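Local coordinates for putative uncharacterized protein (Archaeoglobus fulgidus, PDB 4KPP) that probably exchanges protons for calcium ions across the membrane, as a transporter of the sodium/calcium exchanger superfamily, at residues A[46-60]-A[205-219]. Sequence-based numbering, arbitrary orientation.
Sequences ASFLISWAAETAEMD and RRLSVVVLFLFAGFT
Segments 46-60 of helix 32-60 and 205-219 of helix 202-221 run antiparallel, their axes 154° apart and 8.6 Å at closest approach, and bring Ala46 and Ala216 together at one end and Asp60 and Arg205 at the other. The pair belongs partly to two predicted transmembrane helices, one from each sodium/calcium exchanger family region, with the charged end beyond the predicted spans and the calcium site far away. Small residues meet at the Ala46 end: Ala216 CB lies 3.3 Å from Ala46 O and also touches CG1 of Ile50. Leu49 and Leu212 cross at about a right angle through their CD2 methyls, while CD1 of Leu49 meets the edge of the Phe215 ring. Midway along, Ala53 CB sits over the centre of the Phe213 ring, 3.8 Å from its centroid, a CH-pi contact. The other branch of Ile50, CG2, meets that ring at its edge, 3.7 Å from Phe213 CE1; Leu73 of helix 67-73 touches both side chains. Further along, Thr56 places CG2 anti to its backbone N, where the methyl packs against Val209 CG1 at 3.7 Å, while OG1 bonds back to Trp52 O. Beyond this apolar seam, a salt-bridge network joins the helices through Asp60. Arg206, extended from CG to NE, grips the carboxylate side-on, with NE to OD2 and NH2 to OD1. Arg205 instead bends at chi3 (69°), and its guanidinium plane stands 70° from the carboxylate. Its NE meets Asp60 OD2 at 2.7 Å in a nearly straight bond, from the face of the carboxylate opposite to Arg206 NE.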
loop_
_atom_site.group_PDB
_atom_site.type_symbol
_atom_site.label_atom_id
_atom_site.label_comp_id
_atom_site.label_asym_id
_atom_site.label_seq_id
_atom_site.Cartn_x
_atom_site.Cartn_y
_atom_site.Cartn_z
ATOM N N ALA A 46 -1.067 -14.913 5.398
ATOM C CA ALA A 46 -1.597 -15.078 4.051
ATOM C C ALA A 46 -0.975 -14.074 3.081
ATOM O O ALA A 46 -0.879 -14.337 1.885
ATOM C CB ALA A 46 -3.115 -14.952 4.059
ATOM N N SER A 47 -0.548 -12.930 3.606
ATOM C CA SER A 47 0.076 -11.900 2.783
ATOM C C SER A 47 1.440 -12.328 2.236
ATOM O O SER A 47 1.763 -12.042 1.083
ATOM C CB SER A 47 0.203 -10.586 3.556
ATOM O OG SER A 47 0.778 -9.580 2.743
ATOM N N PHE A 48 2.240 -13.002 3.061
ATOM C CA PHE A 48 3.533 -13.510 2.608
ATOM C C PHE A 48 3.338 -14.614 1.573
ATOM O O PHE A 48 4.097 -14.714 0.607
ATOM C CB PHE A 48 4.367 -14.050 3.775
ATOM C CG PHE A 48 4.906 -12.987 4.691
ATOM C CD1 PHE A 48 5.995 -12.215 4.313
ATOM C CD2 PHE A 48 4.342 -12.775 5.940
ATOM C CE1 PHE A 48 6.498 -11.240 5.157
ATOM C CE2 PHE A 48 4.840 -11.802 6.785
ATOM C CZ PHE A 48 5.920 -11.034 6.393
ATOM N N LEU A 49 2.321 -15.443 1.791
ATOM C CA LEU A 49 1.988 -16.516 0.860
ATOM C C LEU A 49 1.654 -15.935 -0.505
ATOM O O LEU A 49 2.148 -16.412 -1.530
ATOM C CB LEU A 49 0.813 -17.346 1.384
ATOM C CG LEU A 49 1.050 -18.076 2.710
ATOM C CD1 LEU A 49 -0.247 -18.665 3.255
ATOM C CD2 LEU A 49 2.115 -19.158 2.556
ATOM N N ILE A 50 0.822 -14.896 -0.504
ATOM C CA ILE A 50 0.437 -14.207 -1.729
ATOM C C ILE A 50 1.656 -13.627 -2.440
ATOM O O ILE A 50 1.791 -13.755 -3.653
ATOM C CB ILE A 50 -0.601 -13.097 -1.449
ATOM C CG1 ILE A 50 -1.973 -13.720 -1.195
ATOM C CG2 ILE A 50 -0.686 -12.128 -2.616
ATOM C CD1 ILE A 50 -3.043 -12.728 -0.818
ATOM N N SER A 51 2.556 -13.015 -1.678
ATOM C CA SER A 51 3.763 -12.441 -2.259
ATOM C C SER A 51 4.661 -13.522 -2.851
ATOM O O SER A 51 5.205 -13.352 -3.942
ATOM C CB SER A 51 4.523 -11.612 -1.224
ATOM O OG SER A 51 3.787 -10.451 -0.889
ATOM N N TRP A 52 4.808 -14.629 -2.127
ATOM C CA TRP A 52 5.556 -15.782 -2.617
ATOM C C TRP A 52 4.947 -16.306 -3.905
ATOM O O TRP A 52 5.663 -16.684 -4.834
ATOM C CB TRP A 52 5.574 -16.898 -1.571
ATOM C CG TRP A 52 6.480 -16.626 -0.416
ATOM C CD1 TRP A 52 7.418 -15.639 -0.326
ATOM C CD2 TRP A 52 6.537 -17.349 0.819
ATOM N NE1 TRP A 52 8.057 -15.703 0.888
ATOM C CE2 TRP A 52 7.535 -16.744 1.610
ATOM C CE3 TRP A 52 5.844 -18.448 1.334
ATOM C CZ2 TRP A 52 7.855 -17.202 2.886
ATOM C CZ3 TRP A 52 6.165 -18.901 2.602
ATOM C CH2 TRP A 52 7.161 -18.280 3.362
ATOM N N ALA A 53 3.618 -16.326 -3.953
ATOM C CA ALA A 53 2.889 -16.788 -5.128
ATOM C C ALA A 53 3.048 -15.840 -6.316
ATOM O O ALA A 53 3.216 -16.277 -7.453
ATOM C CB ALA A 53 1.416 -16.966 -4.795
ATOM N N ALA A 54 2.989 -14.540 -6.043
ATOM C CA ALA A 54 3.089 -13.522 -7.085
ATOM C C ALA A 54 4.486 -13.468 -7.687
ATOM O O ALA A 54 4.647 -13.193 -8.872
ATOM C CB ALA A 54 2.697 -12.161 -6.535
ATOM N N GLU A 55 5.494 -13.731 -6.862
ATOM C CA GLU A 55 6.884 -13.677 -7.300
ATOM C C GLU A 55 7.254 -14.878 -8.164
ATOM O O GLU A 55 8.102 -14.778 -9.049
ATOM C CB GLU A 55 7.822 -13.575 -6.096
ATOM C CG GLU A 55 7.805 -12.215 -5.420
ATOM C CD GLU A 55 8.514 -12.213 -4.080
ATOM O OE1 GLU A 55 8.678 -13.302 -3.486
ATOM O OE2 GLU A 55 8.906 -11.121 -3.618
ATOM N N THR A 56 6.615 -16.011 -7.896
ATOM C CA THR A 56 6.817 -17.209 -8.695
ATOM C C THR A 56 6.170 -17.029 -10.062
ATOM O O THR A 56 6.763 -17.355 -11.093
ATOM C CB THR A 56 6.207 -18.438 -8.010
ATOM O OG1 THR A 56 6.767 -18.575 -6.700
ATOM C CG2 THR A 56 6.489 -19.696 -8.812
ATOM N N ALA A 57 4.950 -16.500 -10.057
ATOM C CA ALA A 57 4.219 -16.220 -11.288
ATOM C C ALA A 57 4.944 -15.176 -12.130
ATOM O O ALA A 57 4.885 -15.206 -13.362
ATOM C CB ALA A 57 2.798 -15.760 -10.970
ATOM N N GLU A 58 5.628 -14.253 -11.460
ATOM C CA GLU A 58 6.366 -13.199 -12.149
ATOM C C GLU A 58 7.604 -13.756 -12.848
ATOM O O GLU A 58 7.944 -13.337 -13.954
ATOM C CB GLU A 58 6.764 -12.087 -11.176
ATOM C CG GLU A 58 7.448 -10.901 -11.841
ATOM C CD GLU A 58 7.871 -9.836 -10.848
ATOM O OE1 GLU A 58 7.746 -10.078 -9.630
ATOM O OE2 GLU A 58 8.330 -8.760 -11.286
ATOM N N MET A 59 8.274 -14.699 -12.195
ATOM C CA MET A 59 9.438 -15.353 -12.778
ATOM C C MET A 59 8.998 -16.278 -13.910
ATOM O O MET A 59 9.692 -16.429 -14.917
ATOM C CB MET A 59 10.191 -16.147 -11.709
ATOM C CG MET A 59 11.476 -16.800 -12.198
ATOM S SD MET A 59 12.728 -15.600 -12.706
ATOM C CE MET A 59 14.100 -16.683 -13.100
ATOM N N ASP A 60 7.830 -16.886 -13.727
ATOM C CA ASP A 60 7.261 -17.820 -14.691
ATOM C C ASP A 60 6.848 -17.093 -15.970
ATOM O O ASP A 60 7.414 -17.326 -17.036
ATOM C CB ASP A 60 6.049 -18.516 -14.065
ATOM C CG ASP A 60 5.757 -19.868 -14.686
ATOM O OD1 ASP A 60 6.108 -20.088 -15.865
ATOM O OD2 ASP A 60 5.166 -20.713 -13.986
ATOM N N ARG A 205 4.158 -26.558 -10.600
ATOM C CA ARG A 205 4.493 -25.211 -10.146
ATOM C C ARG A 205 3.283 -24.286 -10.189
ATOM O O ARG A 205 2.978 -23.610 -9.209
ATOM C CB ARG A 205 5.619 -24.607 -10.992
ATOM C CG ARG A 205 5.831 -23.124 -10.722
ATOM C CD ARG A 205 7.025 -22.550 -11.466
ATOM N NE ARG A 205 6.815 -22.494 -12.908
ATOM C CZ ARG A 205 7.481 -23.233 -13.790
ATOM N NH1 ARG A 205 8.407 -24.087 -13.377
ATOM N NH2 ARG A 205 7.227 -23.112 -15.085
ATOM N N ARG A 206 2.597 -24.262 -11.326
ATOM C CA ARG A 206 1.473 -23.353 -11.514
ATOM C C ARG A 206 0.250 -23.748 -10.685
ATOM O O ARG A 206 -0.456 -22.884 -10.169
ATOM C CB ARG A 206 1.130 -23.211 -12.998
ATOM C CG ARG A 206 2.237 -22.540 -13.804
ATOM C CD ARG A 206 1.828 -22.277 -15.245
ATOM N NE ARG A 206 2.902 -21.639 -16.006
ATOM C CZ ARG A 206 2.905 -21.502 -17.329
ATOM N NH1 ARG A 206 1.890 -21.964 -18.047
ATOM N NH2 ARG A 206 3.925 -20.911 -17.934
ATOM N N LEU A 207 0.012 -25.050 -10.551
ATOM C CA LEU A 207 -1.053 -25.547 -9.683
ATOM C C LEU A 207 -0.818 -25.100 -8.250
ATOM O O LEU A 207 -1.751 -24.716 -7.543
ATOM C CB LEU A 207 -1.119 -27.075 -9.723
ATOM C CG LEU A 207 -1.949 -27.723 -10.830
ATOM C CD1 LEU A 207 -1.747 -29.231 -10.835
ATOM C CD2 LEU A 207 -3.417 -27.375 -10.662
ATOM N N SER A 208 0.444 -25.157 -7.836
ATOM C CA SER A 208 0.827 -24.839 -6.468
ATOM C C SER A 208 0.562 -23.381 -6.114
ATOM O O SER A 208 -0.034 -23.094 -5.080
ATOM C CB SER A 208 2.298 -25.192 -6.227
ATOM O OG SER A 208 2.486 -26.596 -6.219
ATOM N N VAL A 209 0.996 -22.461 -6.970
ATOM C CA VAL A 209 0.827 -21.043 -6.672
ATOM C C VAL A 209 -0.628 -20.613 -6.828
ATOM O O VAL A 209 -1.053 -19.620 -6.239
ATOM C CB VAL A 209 1.758 -20.144 -7.507
ATOM C CG1 VAL A 209 3.126 -20.782 -7.645
ATOM C CG2 VAL A 209 1.164 -19.876 -8.866
ATOM N N VAL A 210 -1.388 -21.366 -7.619
ATOM C CA VAL A 210 -2.826 -21.146 -7.721
ATOM C C VAL A 210 -3.488 -21.556 -6.407
ATOM O O VAL A 210 -4.314 -20.819 -5.865
ATOM C CB VAL A 210 -3.453 -21.906 -8.914
ATOM C CG1 VAL A 210 -4.961 -22.048 -8.735
ATOM C CG2 VAL A 210 -3.139 -21.193 -10.223
ATOM N N VAL A 211 -3.111 -22.725 -5.898
ATOM C CA VAL A 211 -3.575 -23.177 -4.587
ATOM C C VAL A 211 -3.194 -22.170 -3.502
ATOM O O VAL A 211 -4.019 -21.812 -2.659
ATOM C CB VAL A 211 -3.011 -24.572 -4.232
ATOM C CG1 VAL A 211 -3.238 -24.887 -2.759
ATOM C CG2 VAL A 211 -3.637 -25.648 -5.120
ATOM N N LEU A 212 -1.949 -21.704 -3.541
ATOM C CA LEU A 212 -1.467 -20.703 -2.589
ATOM C C LEU A 212 -2.288 -19.418 -2.641
ATOM O O LEU A 212 -2.758 -18.936 -1.613
ATOM C CB LEU A 212 0.009 -20.386 -2.836
ATOM C CG LEU A 212 1.022 -21.285 -2.131
ATOM C CD1 LEU A 212 2.441 -20.863 -2.481
ATOM C CD2 LEU A 212 0.806 -21.242 -0.629
ATOM N N PHE A 213 -2.448 -18.874 -3.845
ATOM C CA PHE A 213 -3.279 -17.697 -4.073
ATOM C C PHE A 213 -4.698 -17.882 -3.536
ATOM O O PHE A 213 -5.217 -17.022 -2.821
ATOM C CB PHE A 213 -3.345 -17.383 -5.569
ATOM C CG PHE A 213 -2.442 -16.263 -5.999
ATOM C CD1 PHE A 213 -2.291 -15.135 -5.211
ATOM C CD2 PHE A 213 -1.748 -16.339 -7.197
ATOM C CE1 PHE A 213 -1.463 -14.102 -5.608
ATOM C CE2 PHE A 213 -0.918 -15.310 -7.601
ATOM C CZ PHE A 213 -0.774 -14.188 -6.805
ATOM N N LEU A 214 -5.323 -19.001 -3.889
ATOM C CA LEU A 214 -6.697 -19.259 -3.476
ATOM C C LEU A 214 -6.803 -19.434 -1.968
ATOM O O LEU A 214 -7.734 -18.926 -1.345
ATOM C CB LEU A 214 -7.273 -20.483 -4.195
ATOM C CG LEU A 214 -7.538 -20.330 -5.694
ATOM C CD1 LEU A 214 -8.038 -21.636 -6.283
ATOM C CD2 LEU A 214 -8.528 -19.202 -5.955
ATOM N N PHE A 215 -5.844 -20.149 -1.384
ATOM C CA PHE A 215 -5.865 -20.406 0.050
ATOM C C PHE A 215 -5.625 -19.135 0.848
ATOM O O PHE A 215 -6.313 -18.872 1.831
ATOM C CB PHE A 215 -4.833 -21.465 0.439
ATOM C CG PHE A 215 -4.626 -21.580 1.923
ATOM C CD1 PHE A 215 -5.601 -22.144 2.732
ATOM C CD2 PHE A 215 -3.461 -21.116 2.512
ATOM C CE1 PHE A 215 -5.416 -22.243 4.098
ATOM C CE2 PHE A 215 -3.271 -21.213 3.879
ATOM C CZ PHE A 215 -4.248 -21.777 4.671
ATOM N N ALA A 216 -4.645 -18.348 0.419
ATOM C CA ALA A 216 -4.317 -17.102 1.101
ATOM C C ALA A 216 -5.426 -16.073 0.913
ATOM O O ALA A 216 -5.795 -15.367 1.854
ATOM C CB ALA A 216 -2.993 -16.560 0.605
ATOM N N GLY A 217 -5.957 -15.998 -0.304
ATOM C CA GLY A 217 -7.054 -15.098 -0.607
ATOM C C GLY A 217 -8.301 -15.455 0.180
ATOM O O GLY A 217 -9.001 -14.573 0.677
ATOM N N PHE A 218 -8.575 -16.753 0.295
ATOM C CA PHE A 218 -9.689 -17.236 1.103
ATOM C C PHE A 218 -9.499 -16.856 2.567
ATOM O O PHE A 218 -10.428 -16.380 3.220
ATOM C CB PHE A 218 -9.828 -18.753 0.968
ATOM C CG PHE A 218 -10.784 -19.372 1.951
ATOM C CD1 PHE A 218 -12.154 -19.293 1.750
ATOM C CD2 PHE A 218 -10.312 -20.047 3.067
ATOM C CE1 PHE A 218 -13.035 -19.868 2.650
ATOM C CE2 PHE A 218 -11.191 -20.622 3.971
ATOM C CZ PHE A 218 -12.552 -20.532 3.759
ATOM N N THR A 219 -8.287 -17.064 3.070
ATOM C CA THR A 219 -7.963 -16.765 4.459
ATOM C C THR A 219 -8.175 -15.291 4.795
ATOM O O THR A 219 -8.785 -14.960 5.811
ATOM C CB THR A 219 -6.517 -17.167 4.784
ATOM O OG1 THR A 219 -6.400 -18.593 4.726
ATOM C CG2 THR A 219 -6.124 -16.691 6.172
#